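Local coordinates for protein gamma-glutamyltranspeptidase (Streptomyces lincolnensis, PDB 6J3A) that probably acts on gamma-glutamyl substrates as an LmbA-like homologue of the gamma-glutamyltranspeptidases, enzymes of the N-terminal nucleophile (Ntn) hydrolase class, at residues A435-G440 with L483-A488. Sequence-based numbering, arbitrary orientation.
Sequences AATPSG and LTPSIA
Thr437 and Pro485 meet where two antiparallel chain segments come nearest, and they illustrate how buried chains can join by van der Waals contact, without any hydrogen bond between them. The threonine hydroxyl sits over one face of the proline ring: OG1 of Thr437 lies 3.4 Å from CB of Pro485 and 3.3 Å from its N, a tertiary amide nitrogen that carries no hydrogen. The CB edge of the same ring meets the carbonyl O of Ala435, in strand 433-436, at 3.4 Å. Ala435 is held as closely, its CB 3.3 Å from the carbonyl O of Ser486. With OG1 beside the backbone N (chi1 -60°), Thr437 CG2 falls anti to that N and points toward Leu483, 4.0 Å from its CB. Leu483 in turn spreads its fork over Ser439, CD2 reaching Ser439 CB at 3.4 Å, while CD1 settles 3.5 Å from the carbonyl O of Thr437. Cut back to an alanine, Leu483 would lose both methyls, which would probably uncover Ser439 CB, strip the Thr437 carbonyl of part of its cover and open a gap beside Pro62 and Gln506.

In the Ntn-hydrolase fold, beta sheets pack face to face between layers of helices; here, near the centre of the chain, strand 433-436 gives way to a loop at Thr437, and the loop 483-485 leads into strand 486-490, with strand 61-66 alongside both segments and helix 506-519 against the loop side chains. The fit slackens at Ile487, which offers Ala435 CB just its CG1, at 4.3 Å, and leans on Leu64 as well. This looser end is nonetheless buried rather than wet. The hydroxyls of Ser439, Thr484 and Ser486 find partners outside the two segments: Ser439 OG bonds to Thr421 and Arg459, whereas Lys272 NZ gathers Thr484 OG1, Pro485 O and Ser486 OG.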
loop_
_atom_site.group_PDB
_atom_site.type_symbol
_atom_site.label_atom_id
_atom_site.label_comp_id
_atom_site.label_asym_id
_atom_site.label_seq_id
_atom_site.Cartn_x
_atom_site.Cartn_y
_atom_site.Cartn_z
ATOM N N ALA A 435 -17.341 9.179 1.339
ATOM C CA ALA A 435 -16.432 9.683 0.295
ATOM C C ALA A 435 -16.402 11.203 0.395
ATOM O O ALA A 435 -17.448 11.847 0.285
ATOM C CB ALA A 435 -16.891 9.254 -1.091
ATOM N N ALA A 436 -15.218 11.770 0.615
ATOM C CA ALA A 436 -15.085 13.212 0.838
ATOM C C ALA A 436 -13.963 13.756 -0.007
ATOM O O ALA A 436 -12.924 13.120 -0.146
ATOM C CB ALA A 436 -14.814 13.506 2.304
ATOM N N THR A 437 -14.166 14.959 -0.530
ATOM C CA THR A 437 -13.184 15.633 -1.363
ATOM C C THR A 437 -12.841 16.962 -0.700
ATOM O O THR A 437 -13.370 17.986 -1.094
ATOM C CB THR A 437 -13.759 15.831 -2.783
ATOM O OG1 THR A 437 -14.075 14.555 -3.346
ATOM C CG2 THR A 437 -12.782 16.525 -3.713
ATOM N N PRO A 438 -11.980 16.950 0.343
ATOM C CA PRO A 438 -11.625 18.212 0.987
ATOM C C PRO A 438 -10.551 18.994 0.239
ATOM O O PRO A 438 -9.648 18.409 -0.353
ATOM C CB PRO A 438 -11.122 17.777 2.363
ATOM C CG PRO A 438 -10.547 16.440 2.116
ATOM C CD PRO A 438 -11.440 15.804 1.095
ATOM N N SER A 439 -10.654 20.315 0.299
ATOM C CA SER A 439 -9.817 21.195 -0.497
ATOM C C SER A 439 -9.852 22.599 0.067
ATOM O O SER A 439 -10.584 22.879 1.012
ATOM C CB SER A 439 -10.332 21.212 -1.935
ATOM O OG SER A 439 -9.504 21.989 -2.783
ATOM N N GLY A 440 -9.042 23.472 -0.527
ATOM C CA GLY A 440 -9.017 24.893 -0.187
ATOM C C GLY A 440 -8.271 25.197 1.097
ATOM O O GLY A 440 -8.071 24.317 1.943
ATOM N N LEU A 483 -15.191 20.391 -6.346
ATOM C CA LEU A 483 -15.114 19.278 -5.407
ATOM C C LEU A 483 -16.314 18.361 -5.571
ATOM O O LEU A 483 -17.454 18.791 -5.407
ATOM C CB LEU A 483 -15.060 19.811 -3.974
ATOM C CG LEU A 483 -14.062 20.961 -3.731
ATOM C CD1 LEU A 483 -13.966 21.244 -2.239
ATOM C CD2 LEU A 483 -12.688 20.709 -4.361
ATOM N N THR A 484 -16.045 17.091 -5.865
ATOM C CA THR A 484 -17.078 16.190 -6.314
ATOM C C THR A 484 -16.785 14.721 -6.005
ATOM O O THR A 484 -16.350 13.958 -6.878
ATOM C CB THR A 484 -17.380 16.406 -7.812
ATOM O OG1 THR A 484 -18.346 15.444 -8.233
ATOM C CG2 THR A 484 -16.116 16.317 -8.685
ATOM N N PRO A 485 -17.068 14.300 -4.762
ATOM C CA PRO A 485 -16.957 12.874 -4.443
ATOM C C PRO A 485 -18.091 12.054 -5.065
ATOM O O PRO A 485 -19.076 12.621 -5.550
ATOM C CB PRO A 485 -17.033 12.839 -2.910
ATOM C CG PRO A 485 -17.756 14.080 -2.525
ATOM C CD PRO A 485 -17.584 15.088 -3.627
ATOM N N SER A 486 -17.951 10.734 -5.020
ATOM C CA SER A 486 -18.926 9.810 -5.607
ATOM C C SER A 486 -19.234 8.661 -4.671
ATOM O O SER A 486 -18.376 8.221 -3.893
ATOM C CB SER A 486 -18.399 9.211 -6.913
ATOM O OG SER A 486 -17.923 10.215 -7.791
ATOM N N ILE A 487 -20.474 8.198 -4.744
ATOM C CA ILE A 487 -20.859 6.905 -4.206
ATOM C C ILE A 487 -21.654 6.179 -5.293
ATOM O O ILE A 487 -22.534 6.761 -5.919
ATOM C CB ILE A 487 -21.643 7.035 -2.877
ATOM C CG1 ILE A 487 -20.677 7.399 -1.745
ATOM C CG2 ILE A 487 -22.370 5.730 -2.548
ATOM C CD1 ILE A 487 -21.284 7.455 -0.356
ATOM N N ALA A 488 -21.333 4.912 -5.525
ATOM C CA ALA A 488 -22.048 4.118 -6.529
ATOM C C ALA A 488 -22.849 3.019 -5.873
ATOM O O ALA A 488 -22.362 2.337 -4.981
ATOM C CB ALA A 488 -21.098 3.531 -7.559
#